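Local coordinates for peroxisomal membrane protein LPX1 (Saccharomyces cerevisiae, PDB 2Y6U) that hydrolyses acyl esters and lipids as a peroxisomal alpha/beta hydrolase with acyl esterase, lipase and phospholipase A activity, at residues Trp68-Pro73 with Glu328-Val333; Pro73-Ala78 with Arg336-Ile341; Ile142-Gly147 with Ser322-Val327; Arg52-Phe57 with Ile86-Leu91. All blocks are in the same frame, centred on the assembly; numbering follows the deposited sequence.

Contact 1 of 4, residues Trp68-Pro73 with Glu328-Val333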
loop_
_atom_site.group_PDB
_atom_site.type_symbol
_atom_site.label_atom_id
_atom_site.label_comp_id
_atom_site.label_asym_id
_atom_site.label_seq_id
_atom_site.Cartn_x
_atom_site.Cartn_y
_atom_site.Cartn_z
ATOM N N TRP A 68 -10.912 21.539 9.362
ATOM C CA TRP A 68 -10.641 22.086 8.058
ATOM C C TRP A 68 -11.818 22.781 7.408
ATOM O O TRP A 68 -11.667 23.455 6.358
ATOM C CB TRP A 68 -10.121 21.002 7.137
ATOM C CG TRP A 68 -9.033 20.174 7.669
ATOM C CD1 TRP A 68 -9.120 18.870 8.043
ATOM C CD2 TRP A 68 -7.654 20.563 7.881
ATOM N NE1 TRP A 68 -7.895 18.404 8.425
ATOM C CE2 TRP A 68 -6.968 19.399 8.329
ATOM C CE3 TRP A 68 -6.953 21.728 7.732
ATOM C CZ2 TRP A 68 -5.660 19.409 8.647
ATOM C CZ3 TRP A 68 -5.566 21.712 8.005
ATOM C CH2 TRP A 68 -4.964 20.568 8.459
ATOM N N GLU A 69 -13.011 22.723 8.012
ATOM C CA GLU A 69 -14.115 23.412 7.370
ATOM C C GLU A 69 -13.948 24.899 7.160
ATOM O O GLU A 69 -14.337 25.424 6.101
ATOM C CB GLU A 69 -15.481 23.078 8.036
ATOM C CG GLU A 69 -15.749 21.594 7.927
ATOM C CD GLU A 69 -17.143 21.186 8.619
ATOM O OE1 GLU A 69 -17.839 22.042 9.180
ATOM O OE2 GLU A 69 -17.420 20.000 8.662
ATOM N N TYR A 70 -13.375 25.602 8.133
ATOM C CA TYR A 70 -13.075 26.989 8.008
ATOM C C TYR A 70 -12.212 27.274 6.739
ATOM O O TYR A 70 -12.235 28.358 6.196
ATOM C CB TYR A 70 -12.336 27.427 9.301
ATOM C CG TYR A 70 -11.901 28.834 9.280
ATOM C CD1 TYR A 70 -10.657 29.199 8.784
ATOM C CD2 TYR A 70 -12.734 29.832 9.774
ATOM C CE1 TYR A 70 -10.244 30.517 8.769
ATOM C CE2 TYR A 70 -12.332 31.213 9.816
ATOM C CZ TYR A 70 -11.077 31.555 9.301
ATOM O OH TYR A 70 -10.767 32.866 9.276
ATOM N N TYR A 71 -11.382 26.309 6.353
ATOM C CA TYR A 71 -10.497 26.510 5.213
ATOM C C TYR A 71 -11.208 26.537 3.863
ATOM O O TYR A 71 -10.746 27.211 2.899
ATOM C CB TYR A 71 -9.474 25.378 5.137
ATOM C CG TYR A 71 -8.364 25.438 6.199
ATOM C CD1 TYR A 71 -8.656 25.511 7.574
ATOM C CD2 TYR A 71 -7.007 25.346 5.820
ATOM C CE1 TYR A 71 -7.610 25.559 8.572
ATOM C CE2 TYR A 71 -6.007 25.341 6.778
ATOM C CZ TYR A 71 -6.296 25.472 8.138
ATOM O OH TYR A 71 -5.260 25.486 9.077
ATOM N N LEU A 72 -12.312 25.798 3.783
ATOM C CA LEU A 72 -12.942 25.579 2.463
ATOM C C LEU A 72 -13.267 26.818 1.656
ATOM O O LEU A 72 -12.932 26.851 0.507
ATOM C CB LEU A 72 -14.218 24.702 2.606
ATOM C CG LEU A 72 -13.943 23.333 3.160
ATOM C CD1 LEU A 72 -15.323 22.615 3.537
ATOM C CD2 LEU A 72 -13.050 22.484 2.166
ATOM N N PRO A 73 -13.910 27.849 2.226
ATOM C CA PRO A 73 -14.173 28.991 1.371
ATOM C C PRO A 73 -12.936 29.863 1.124
ATOM O O PRO A 73 -12.998 30.746 0.304
ATOM C CB PRO A 73 -15.285 29.757 2.104
ATOM C CG PRO A 73 -15.365 29.138 3.447
ATOM C CD PRO A 73 -14.524 27.983 3.554
ATOM N N GLU A 328 -5.326 27.593 15.382
ATOM C CA GLU A 328 -5.195 28.869 16.085
ATOM C C GLU A 328 -4.873 30.046 15.217
ATOM O O GLU A 328 -5.246 31.158 15.551
ATOM C CB GLU A 328 -4.142 28.759 17.182
ATOM C CG GLU A 328 -4.470 27.658 18.151
ATOM C CD GLU A 328 -3.430 27.476 19.272
ATOM O OE1 GLU A 328 -2.293 27.991 19.143
ATOM O OE2 GLU A 328 -3.750 26.796 20.266
ATOM N N ALA A 329 -4.162 29.829 14.122
ATOM C CA ALA A 329 -3.917 30.895 13.153
ATOM C C ALA A 329 -4.206 30.398 11.767
ATOM O O ALA A 329 -3.336 30.427 10.912
ATOM C CB ALA A 329 -2.406 31.381 13.268
ATOM N N PRO A 330 -5.456 29.929 11.490
ATOM C CA PRO A 330 -5.747 29.355 10.170
ATOM C C PRO A 330 -5.499 30.358 9.006
ATOM O O PRO A 330 -5.119 29.937 7.931
ATOM C CB PRO A 330 -7.231 28.983 10.292
ATOM C CG PRO A 330 -7.751 29.985 11.304
ATOM C CD PRO A 330 -6.676 30.096 12.296
ATOM N N ASP A 331 -5.753 31.643 9.201
ATOM C CA ASP A 331 -5.609 32.594 8.074
ATOM C C ASP A 331 -4.160 32.605 7.562
ATOM O O ASP A 331 -3.939 32.593 6.343
ATOM C CB ASP A 331 -6.066 33.973 8.439
ATOM C CG ASP A 331 -7.573 34.045 8.589
ATOM O OD1 ASP A 331 -8.270 33.104 8.195
ATOM O OD2 ASP A 331 -8.010 35.005 9.129
ATOM N N LEU A 332 -3.192 32.617 8.481
ATOM C CA LEU A 332 -1.753 32.537 8.115
ATOM C C LEU A 332 -1.403 31.230 7.433
ATOM O O LEU A 332 -0.703 31.240 6.434
ATOM C CB LEU A 332 -0.834 32.782 9.316
ATOM C CG LEU A 332 -0.939 34.208 9.907
ATOM C CD1 LEU A 332 -0.042 34.355 11.141
ATOM C CD2 LEU A 332 -0.623 35.290 8.861
ATOM N N VAL A 333 -1.939 30.121 7.941
ATOM C CA VAL A 333 -1.709 28.824 7.352
ATOM C C VAL A 333 -2.330 28.722 5.924
ATOM O O VAL A 333 -1.697 28.278 4.960
ATOM C CB VAL A 333 -2.220 27.706 8.249
ATOM C CG1 VAL A 333 -2.023 26.294 7.592
ATOM C CG2 VAL A 333 -1.471 27.695 9.634
#
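Y71 and P330 mark the closest backbone approach, with CA atoms 7.4 Å apart. W68-P73 follows a helical path without the regular helical bonds, in the loop between strands 51-58 and 84-92. E328-V333 covers the start of helix 330-347, with A329 at its N-cap position. The gap between the backbones is bridged mainly by two tyrosines.

The CG of Y70 lies opposite its own backbone N (chi1 177°), and the ring reaches across to the helix. Its CE1 packs on P330 CG at 3.6 Å, the ring crossing the proline at about a right angle. Y70 OH donates to D331 OD1 at 2.7 Å. It meets the syn side of the carboxylate, 17° out of its plane, and the planes of ring and carboxylate are 26° apart. Y71 also crosses P330 at about a right angle, its CE1 3.9 Å from P330 CB. V333 CG1 sits at the edge of the Y71 ring, 3.7 Å from Y71 OH. That hydroxyl has its polar partner in N326 O.

A phenylalanine in place of Y70 would probably keep the proline contact but leave D331 OD1 without this hydroxyl donor.

R74 makes a cation-pi contact with the Y70 ring and also touches D331. The tyrosine therefore joins apolar packing on P330 to the carboxylate of the exposed residue D331, whose negative charge is probably eased by the hydroxyl and the nearby arginine.

Contact 2 of 4, residues Pro73-Ala78 with Arg336-Ile341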
loop_
_atom_site.group_PDB
_atom_site.type_symbol
_atom_site.label_atom_id
_atom_site.label_comp_id
_atom_site.label_asym_id
_atom_site.label_seq_id
_atom_site.Cartn_x
_atom_site.Cartn_y
_atom_site.Cartn_z
ATOM N N PRO A 73 -13.910 27.849 2.226
ATOM C CA PRO A 73 -14.173 28.991 1.371
ATOM C C PRO A 73 -12.936 29.863 1.124
ATOM O O PRO A 73 -12.998 30.746 0.304
ATOM C CB PRO A 73 -15.285 29.757 2.104
ATOM C CG PRO A 73 -15.365 29.138 3.447
ATOM C CD PRO A 73 -14.524 27.983 3.554
ATOM N N ARG A 74 -11.814 29.579 1.802
ATOM C CA ARG A 74 -10.669 30.475 1.775
ATOM C C ARG A 74 -9.516 29.932 0.910
ATOM O O ARG A 74 -8.565 30.658 0.597
ATOM C CB ARG A 74 -10.207 30.661 3.202
ATOM C CG ARG A 74 -11.100 31.560 3.949
ATOM C CD ARG A 74 -10.850 31.438 5.435
ATOM N NE ARG A 74 -11.709 32.389 6.109
ATOM C CZ ARG A 74 -12.961 32.160 6.502
ATOM N NH1 ARG A 74 -13.559 30.967 6.344
ATOM N NH2 ARG A 74 -13.613 33.126 7.080
ATOM N N LEU A 75 -9.675 28.704 0.453
ATOM C CA LEU A 75 -8.747 28.086 -0.423
ATOM C C LEU A 75 -8.631 28.692 -1.822
ATOM O O LEU A 75 -9.537 29.244 -2.322
ATOM C CB LEU A 75 -8.990 26.591 -0.484
ATOM C CG LEU A 75 -8.610 25.819 0.804
ATOM C CD1 LEU A 75 -9.294 24.428 0.690
ATOM C CD2 LEU A 75 -7.108 25.683 1.014
ATOM N N VAL A 76 -7.445 28.493 -2.393
ATOM C CA VAL A 76 -6.970 29.038 -3.668
ATOM C C VAL A 76 -8.138 29.204 -4.658
ATOM O O VAL A 76 -8.775 28.246 -5.110
ATOM C CB VAL A 76 -5.753 28.111 -4.169
ATOM C CG1 VAL A 76 -6.193 26.905 -5.058
ATOM C CG2 VAL A 76 -4.472 28.908 -4.681
ATOM N N ALA A 77 -8.397 30.447 -4.984
ATOM C CA ALA A 77 -9.391 30.822 -6.009
ATOM C C ALA A 77 -8.945 30.228 -7.349
ATOM O O ALA A 77 -7.727 30.052 -7.572
ATOM C CB ALA A 77 -9.479 32.360 -6.136
ATOM N N ALA A 78 -9.915 29.926 -8.217
ATOM C CA ALA A 78 -9.653 29.481 -9.558
ATOM C C ALA A 78 -8.877 30.590 -10.207
ATOM O O ALA A 78 -9.263 31.780 -10.116
ATOM C CB ALA A 78 -10.951 29.224 -10.301
ATOM N N ARG A 336 -0.308 30.495 3.311
ATOM C CA ARG A 336 0.756 29.654 2.837
ATOM C C ARG A 336 0.347 28.526 1.912
ATOM O O ARG A 336 0.989 28.290 0.906
ATOM C CB ARG A 336 1.593 29.057 3.978
ATOM C CG ARG A 336 2.241 30.063 4.857
ATOM C CD ARG A 336 3.571 30.531 4.234
ATOM N NE ARG A 336 3.394 31.581 3.280
ATOM C CZ ARG A 336 4.250 31.895 2.306
ATOM N NH1 ARG A 336 5.482 31.285 2.104
ATOM N NH2 ARG A 336 3.885 32.895 1.540
ATOM N N ILE A 337 -0.674 27.812 2.280
ATOM C CA ILE A 337 -1.141 26.715 1.477
ATOM C C ILE A 337 -1.505 27.270 0.053
ATOM O O ILE A 337 -1.065 26.723 -0.989
ATOM C CB ILE A 337 -2.383 26.098 2.094
ATOM C CG1 ILE A 337 -2.066 25.344 3.406
ATOM C CG2 ILE A 337 -3.131 25.244 1.037
ATOM C CD1 ILE A 337 -3.277 24.798 4.205
ATOM N N ASN A 338 -2.192 28.405 0.000
ATOM C CA ASN A 338 -2.572 28.966 -1.310
ATOM C C ASN A 338 -1.346 29.369 -2.131
ATOM O O ASN A 338 -1.289 29.177 -3.347
ATOM C CB ASN A 338 -3.511 30.151 -1.136
ATOM C CG ASN A 338 -4.896 29.723 -0.643
ATOM O OD1 ASN A 338 -5.218 28.498 -0.670
ATOM N ND2 ASN A 338 -5.671 30.676 -0.151
ATOM N N HIS A 339 -0.388 30.015 -1.457
ATOM C CA HIS A 339 0.823 30.426 -2.102
ATOM C C HIS A 339 1.503 29.227 -2.734
ATOM O O HIS A 339 1.872 29.222 -3.937
ATOM C CB HIS A 339 1.785 31.106 -1.060
ATOM C CG HIS A 339 3.159 31.320 -1.597
ATOM N ND1 HIS A 339 3.435 32.314 -2.508
ATOM C CD2 HIS A 339 4.330 30.652 -1.392
ATOM C CE1 HIS A 339 4.724 32.285 -2.809
ATOM N NE2 HIS A 339 5.280 31.267 -2.173
ATOM N N HIS A 340 1.676 28.178 -1.943
ATOM C CA HIS A 340 2.449 27.046 -2.438
ATOM C C HIS A 340 1.734 26.288 -3.510
ATOM O O HIS A 340 2.346 25.817 -4.462
ATOM C CB HIS A 340 2.918 26.128 -1.323
ATOM C CG HIS A 340 3.953 26.741 -0.467
ATOM N ND1 HIS A 340 5.197 27.106 -0.942
ATOM C CD2 HIS A 340 3.883 27.163 0.814
ATOM C CE1 HIS A 340 5.864 27.701 0.041
ATOM N NE2 HIS A 340 5.098 27.714 1.127
ATOM N N ILE A 341 0.441 26.157 -3.404
ATOM C CA ILE A 341 -0.297 25.474 -4.485
ATOM C C ILE A 341 -0.240 26.257 -5.771
ATOM O O ILE A 341 -0.029 25.723 -6.892
ATOM C CB ILE A 341 -1.804 25.288 -4.057
ATOM C CG1 ILE A 341 -1.902 24.213 -2.915
ATOM C CG2 ILE A 341 -2.663 24.899 -5.254
ATOM C CD1 ILE A 341 -3.394 24.063 -2.394
#
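N338 grips the backbone of R74-V76 with both ends of its side-chain amide. Its ND2 donates to R74 O at 3.0 Å, with an N-H...O angle of 157°. The acceptor lies close to the amide plane of N338, while the donor is somewhat tilted from the carbonyl plane of R74. On the other branch, N338 OD1 accepts from V76 N at 2.8 Å. This second bond is bent, at 127°, and weak. The pair, one good bond and one weak, is consistent with this orientation of the amide and gives R74 O and V76 N partners.

V76 packs against the same residue. Its CG2 lies 3.5 Å from N338 O, over the helix backbone. V76 CG1 stands between its own backbone N and carbonyl carbon (chi1 90°), and from there it meets I341 CG2 at 4.1 Å. L75 covers the other flank. Its CD2 reaches I337 CG2 at 4.0 Å and also lies 3.8 Å from N338 OD1, so the amide oxygen has an apolar neighbour beside its polar one.

Beyond the pair, L75 rests on L55 and F57, and V76 and I341 both touch L53. R5 binds the carbonyl oxygens of L75 and V76.

I337, N338 and I341 lie one and then three positions apart, the spacing of one face of a helix. Here a helix and a loop pack together over one face of the central beta sheet, as in the layered alpha/beta hydrolase fold.

Contact 3 of 4, residues Ile142-Gly147 with Ser322-Val327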
loop_
_atom_site.group_PDB
_atom_site.type_symbol
_atom_site.label_atom_id
_atom_site.label_comp_id
_atom_site.label_asym_id
_atom_site.label_seq_id
_atom_site.Cartn_x
_atom_site.Cartn_y
_atom_site.Cartn_z
ATOM N N ILE A 142 -2.566 17.575 2.577
ATOM C CA ILE A 142 -2.275 18.527 3.594
ATOM C C ILE A 142 -2.562 17.835 4.935
ATOM O O ILE A 142 -3.678 17.354 5.209
ATOM C CB ILE A 142 -3.097 19.839 3.495
ATOM C CG1 ILE A 142 -3.048 20.451 2.088
ATOM C CG2 ILE A 142 -2.684 20.822 4.674
ATOM C CD1 ILE A 142 -4.174 19.988 1.153
ATOM N N GLY A 143 -1.561 17.736 5.811
ATOM C CA GLY A 143 -1.766 17.015 7.043
ATOM C C GLY A 143 -1.207 17.771 8.216
ATOM O O GLY A 143 -0.111 18.351 8.119
ATOM N N HIS A 144 -1.956 17.827 9.280
ATOM C CA HIS A 144 -1.436 18.311 10.588
ATOM C C HIS A 144 -0.981 17.133 11.509
ATOM O O HIS A 144 -1.746 16.221 11.737
ATOM C CB HIS A 144 -2.545 19.120 11.253
ATOM C CG HIS A 144 -2.180 19.620 12.600
ATOM N ND1 HIS A 144 -2.860 19.270 13.734
ATOM C CD2 HIS A 144 -1.143 20.374 12.998
ATOM C CE1 HIS A 144 -2.271 19.819 14.789
ATOM N NE2 HIS A 144 -1.252 20.545 14.375
ATOM N N SER A 145 0.167 17.214 12.170
ATOM C CA SER A 145 0.482 16.313 13.414
ATOM C C SER A 145 0.521 14.883 12.937
ATOM O O SER A 145 1.304 14.570 11.994
ATOM C CB SER A 145 -0.462 16.620 14.655
ATOM O OG SER A 145 -0.993 15.524 15.439
ATOM N N MET A 146 -0.305 13.993 13.490
ATOM C CA MET A 146 -0.490 12.667 12.899
ATOM C C MET A 146 -0.745 12.657 11.383
ATOM O O MET A 146 -0.188 11.799 10.656
ATOM C CB MET A 146 -1.682 12.010 13.622
ATOM C CG MET A 146 -2.077 10.725 13.186
ATOM S SD MET A 146 -3.665 10.188 14.025
ATOM C CE MET A 146 -4.821 11.191 13.476
ATOM N N GLY A 147 -1.555 13.606 10.906
ATOM C CA GLY A 147 -1.921 13.714 9.515
ATOM C C GLY A 147 -0.732 14.025 8.625
ATOM O O GLY A 147 -0.671 13.616 7.478
ATOM N N SER A 322 1.889 27.980 17.491
ATOM C CA SER A 322 2.092 26.884 18.387
ATOM C C SER A 322 1.965 25.608 17.547
ATOM O O SER A 322 1.874 25.629 16.287
ATOM C CB SER A 322 1.008 26.940 19.479
ATOM O OG SER A 322 -0.224 26.337 18.955
ATOM N N HIS A 323 1.985 24.489 18.239
ATOM C CA HIS A 323 1.804 23.180 17.608
ATOM C C HIS A 323 0.443 23.119 16.925
ATOM O O HIS A 323 0.271 22.438 15.901
ATOM C CB HIS A 323 2.017 22.056 18.608
ATOM C CG HIS A 323 1.823 20.683 18.034
ATOM N ND1 HIS A 323 2.631 20.162 17.024
ATOM C CD2 HIS A 323 0.880 19.747 18.278
ATOM C CE1 HIS A 323 2.185 18.959 16.683
ATOM N NE2 HIS A 323 1.135 18.684 17.431
ATOM N N LEU A 324 -0.514 23.881 17.451
ATOM C CA LEU A 324 -1.895 23.855 16.887
ATOM C C LEU A 324 -2.182 25.032 15.976
ATOM O O LEU A 324 -3.338 25.517 15.883
ATOM C CB LEU A 324 -2.926 23.788 18.014
ATOM C CG LEU A 324 -2.774 22.615 18.967
ATOM C CD1 LEU A 324 -3.860 22.569 20.086
ATOM C CD2 LEU A 324 -2.743 21.305 18.158
ATOM N N VAL A 325 -1.135 25.493 15.299
ATOM C CA VAL A 325 -1.207 26.644 14.434
ATOM C C VAL A 325 -2.310 26.496 13.371
ATOM O O VAL A 325 -2.904 27.495 12.990
ATOM C CB VAL A 325 0.172 26.938 13.833
ATOM C CG1 VAL A 325 0.688 25.819 12.849
ATOM C CG2 VAL A 325 0.191 28.398 13.250
ATOM N N ASN A 326 -2.602 25.258 12.930
ATOM C CA ASN A 326 -3.663 25.038 11.929
ATOM C C ASN A 326 -5.016 25.492 12.430
ATOM O O ASN A 326 -5.810 25.951 11.597
ATOM C CB ASN A 326 -3.800 23.592 11.444
ATOM C CG ASN A 326 -4.122 22.623 12.546
ATOM O OD1 ASN A 326 -3.589 22.762 13.641
ATOM N ND2 ASN A 326 -5.019 21.664 12.264
ATOM N N VAL A 327 -5.301 25.344 13.725
ATOM C CA VAL A 327 -6.590 25.807 14.265
ATOM C C VAL A 327 -6.512 27.178 14.941
ATOM O O VAL A 327 -7.519 27.827 15.050
ATOM C CB VAL A 327 -7.261 24.772 15.177
ATOM C CG1 VAL A 327 -7.456 23.426 14.357
ATOM C CG2 VAL A 327 -6.481 24.488 16.459
HETATM O O HOH W 1 -5.670 18.956 13.485
HETATM O O HOH W 2 -0.151 16.419 17.865
#
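H144 and H323 are joined by one direct hydrogen bond, from a side chain to a backbone. H144 NE2 donates to H323 O at 2.9 Å, nearly straight at 170° and close to the plane of the H144 ring. The CG of H144 is turned opposite its backbone N (chi1 178°), which carries the imidazole over to the S322-V325 turn and the helix start that follows it.

Two waters add indirect links. One lies 2.8 Å from H144 ND1 and accepts from N326 ND2, so both ring nitrogens of H144 have partners. The other joins S145 OG to H323 NE2, at 2.7 Å from S145 OG.

The segment I142-G147 runs from the end of strand 137-144 into helix 146-157. G143, S145 and G147 fit the GxSxG nucleophile elbow of alpha/beta hydrolases, and S145 has the positive phi expected there. S145 is thus probably the nucleophile and H323 the catalytic histidine. H323 ND1 is hydrogen-bonded to E169 OE1, and S145 OG to S61 N.

The remaining contacts are flat groups and packing. The N326 amide stacks over one face of the H144 ring, the planes 28° apart, with N326 OD1 3.3 Å above the plane of the H144 ring, over its centre. S145 CB lies over the opposite face. L324 CD2 meets the ring edge at H144 CE1, 3.7 Å away. The two imidazoles meet obliquely. A leucine in place of H144 would probably leave H323 O without this donor and the turn carrying H323 less firmly placed. S145 CB itself comes to 3.8 Å from H323 NE2.

Contact 4 of 4, residues Arg52-Phe57 with Ile86-Leu91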
loop_
_atom_site.group_PDB
_atom_site.type_symbol
_atom_site.label_atom_id
_atom_site.label_comp_id
_atom_site.label_asym_id
_atom_site.label_seq_id
_atom_site.Cartn_x
_atom_site.Cartn_y
_atom_site.Cartn_z
ATOM N N ARG A 52 -7.430 20.192 -12.895
ATOM C CA ARG A 52 -8.206 19.990 -11.748
ATOM C C ARG A 52 -7.256 19.851 -10.526
ATOM O O ARG A 52 -6.375 19.001 -10.529
ATOM C CB ARG A 52 -8.952 18.664 -11.853
ATOM C CG ARG A 52 -10.331 18.645 -12.489
ATOM C CD ARG A 52 -10.240 18.519 -13.925
ATOM N NE ARG A 52 -11.128 17.489 -14.492
ATOM C CZ ARG A 52 -11.428 17.391 -15.801
ATOM N NH1 ARG A 52 -10.948 18.274 -16.693
ATOM N NH2 ARG A 52 -12.223 16.396 -16.222
ATOM N N LEU A 53 -7.520 20.602 -9.465
ATOM C CA LEU A 53 -6.774 20.428 -8.217
ATOM C C LEU A 53 -7.648 19.693 -7.253
ATOM O O LEU A 53 -8.809 20.046 -7.017
ATOM C CB LEU A 53 -6.325 21.740 -7.570
ATOM C CG LEU A 53 -5.337 22.618 -8.337
ATOM C CD1 LEU A 53 -5.237 23.972 -7.664
ATOM C CD2 LEU A 53 -3.957 21.980 -8.406
ATOM N N ASN A 54 -7.093 18.632 -6.698
ATOM C CA ASN A 54 -7.768 17.877 -5.676
ATOM C C ASN A 54 -6.947 17.983 -4.375
ATOM O O ASN A 54 -5.730 17.822 -4.413
ATOM C CB ASN A 54 -7.873 16.383 -6.073
ATOM C CG ASN A 54 -8.649 16.181 -7.350
ATOM O OD1 ASN A 54 -9.744 16.723 -7.442
ATOM N ND2 ASN A 54 -8.068 15.537 -8.363
ATOM N N LEU A 55 -7.618 18.231 -3.289
ATOM C CA LEU A 55 -7.006 18.406 -2.004
ATOM C C LEU A 55 -7.505 17.442 -1.005
ATOM O O LEU A 55 -8.708 17.243 -0.894
ATOM C CB LEU A 55 -7.277 19.831 -1.502
ATOM C CG LEU A 55 -6.474 20.983 -2.024
ATOM C CD1 LEU A 55 -6.199 21.065 -3.430
ATOM C CD2 LEU A 55 -7.111 22.385 -1.518
ATOM N N VAL A 56 -6.594 16.865 -0.221
ATOM C CA VAL A 56 -6.970 15.884 0.762
ATOM C C VAL A 56 -6.395 16.335 2.118
ATOM O O VAL A 56 -5.242 16.577 2.201
ATOM C CB VAL A 56 -6.433 14.495 0.433
ATOM C CG1 VAL A 56 -6.811 13.495 1.553
ATOM C CG2 VAL A 56 -6.977 14.031 -0.989
ATOM N N PHE A 57 -7.250 16.556 3.105
ATOM C CA PHE A 57 -6.783 17.134 4.382
ATOM C C PHE A 57 -6.922 16.081 5.491
ATOM O O PHE A 57 -7.974 15.459 5.623
ATOM C CB PHE A 57 -7.665 18.298 4.831
ATOM C CG PHE A 57 -7.439 19.579 4.087
ATOM C CD1 PHE A 57 -8.117 19.835 2.890
ATOM C CD2 PHE A 57 -6.554 20.531 4.573
ATOM C CE1 PHE A 57 -7.914 21.037 2.216
ATOM C CE2 PHE A 57 -6.370 21.736 3.912
ATOM C CZ PHE A 57 -7.049 21.970 2.717
ATOM N N ILE A 86 -9.903 24.143 -8.086
ATOM C CA ILE A 86 -10.211 23.063 -7.182
ATOM C C ILE A 86 -11.398 22.278 -7.670
ATOM O O ILE A 86 -12.482 22.838 -7.982
ATOM C CB ILE A 86 -10.494 23.524 -5.727
ATOM C CG1 ILE A 86 -9.230 24.108 -5.108
ATOM C CG2 ILE A 86 -10.920 22.322 -4.839
ATOM C CD1 ILE A 86 -9.559 24.803 -3.780
ATOM N N ASP A 87 -11.216 20.981 -7.825
ATOM C CA ASP A 87 -12.322 20.169 -8.254
ATOM C C ASP A 87 -12.918 19.442 -7.073
ATOM O O ASP A 87 -14.106 19.451 -6.920
ATOM C CB ASP A 87 -11.860 19.226 -9.343
ATOM C CG ASP A 87 -13.009 18.586 -10.101
ATOM O OD1 ASP A 87 -13.850 19.336 -10.702
ATOM O OD2 ASP A 87 -13.071 17.327 -10.044
ATOM N N LYS A 88 -12.121 18.683 -6.316
ATOM C CA LYS A 88 -12.560 17.951 -5.132
ATOM C C LYS A 88 -11.724 18.272 -3.903
ATOM O O LYS A 88 -10.518 18.388 -3.992
ATOM C CB LYS A 88 -12.472 16.452 -5.329
ATOM C CG LYS A 88 -13.385 15.888 -6.426
ATOM C CD LYS A 88 -13.659 14.365 -6.145
ATOM C CE LYS A 88 -14.653 13.693 -7.067
ATOM N NZ LYS A 88 -14.903 12.296 -6.461
ATOM N N VAL A 89 -12.353 18.314 -2.740
ATOM C CA VAL A 89 -11.648 18.369 -1.475
ATOM C C VAL A 89 -12.176 17.248 -0.606
ATOM O O VAL A 89 -13.399 17.109 -0.448
ATOM C CB VAL A 89 -11.863 19.697 -0.683
ATOM C CG1 VAL A 89 -11.039 19.721 0.640
ATOM C CG2 VAL A 89 -11.518 20.884 -1.538
ATOM N N LEU A 90 -11.288 16.442 -0.029
ATOM C CA LEU A 90 -11.696 15.351 0.873
ATOM C C LEU A 90 -11.261 15.647 2.278
ATOM O O LEU A 90 -10.069 15.885 2.540
ATOM C CB LEU A 90 -11.042 14.045 0.468
ATOM C CG LEU A 90 -11.099 13.661 -1.007
ATOM C CD1 LEU A 90 -10.422 12.296 -1.317
ATOM C CD2 LEU A 90 -12.576 13.625 -1.535
ATOM N N LEU A 91 -12.180 15.566 3.214
ATOM C CA LEU A 91 -11.922 15.739 4.562
ATOM C C LEU A 91 -12.215 14.435 5.303
ATOM O O LEU A 91 -13.346 13.946 5.338
ATOM C CB LEU A 91 -12.774 16.858 5.154
ATOM C CG LEU A 91 -12.607 18.282 4.631
ATOM C CD1 LEU A 91 -13.416 19.256 5.579
ATOM C CD2 LEU A 91 -11.246 18.687 4.347
HETATM O O HOH W 3 -11.287 15.595 -9.250
#
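I86 opens strand 86-91, which runs parallel to R52-F57. Its CD1 crosses L55 CD2 at about a right angle, 4.1 Å away, on the face that also carries L53, V89 and F57.

D87 N donates to L53 O at 2.7 Å. The D87 side chain lies beside R52, with CB 3.5 Å from R52 CG, but the charged ends do not meet. D87 OD1 is instead paired with R43 and R46. A water donates to both D87 OD2 and N54 OD1.

K88 O accepts from L55 N at 3.0 Å. K88 N makes only a weak bond to N54 OD1. N54 ND2 is hydrogen-bonded to N139 OD1 on the neighbouring strand 137-144. The lysine chain runs out beside N54 to a salt bridge with E128.

These strands, 51-58 and 84-92, are neighbours in the central, mostly parallel sheet of the alpha/beta hydrolase fold. Their short segments are twisted by 21° against each other.

V89 turns CG1 opposite its backbone N (chi1 -178°), which sets it at the edge of the F57 ring, 3.7 Å from CD1. L90 uses both backbone polar atoms. Its N donates to L55 O, and its O accepts from F57 N at 3.0 Å in an almost straight bond (174°). On the other face of the sheet its CD1 packs on V56 CG2. L91 lies side by side with F57, and L91 CD2 touches F57 CB at 3.6 Å.

All four contacts are largely buried, but contact 1 ends in the carboxylate of the exposed residue D331. Contact 4 lies within the central sheet and relies on regular backbone bonds. Contacts 1 and 2 both join the loop after strand 51-58 to helix 330-347 and share P73. One uses tyrosine rings and a hydroxyl, the other an asparagine on backbone. Contact 3, nearest the chain centre, brings together the probable active-site residues through imidazoles and waters. Neighbouring contacts touch one another: E328 OE1 is hydrogen-bonded to S322 OG, W68 packs on F57, I337 on I142, and I142 N pairs with V56 O.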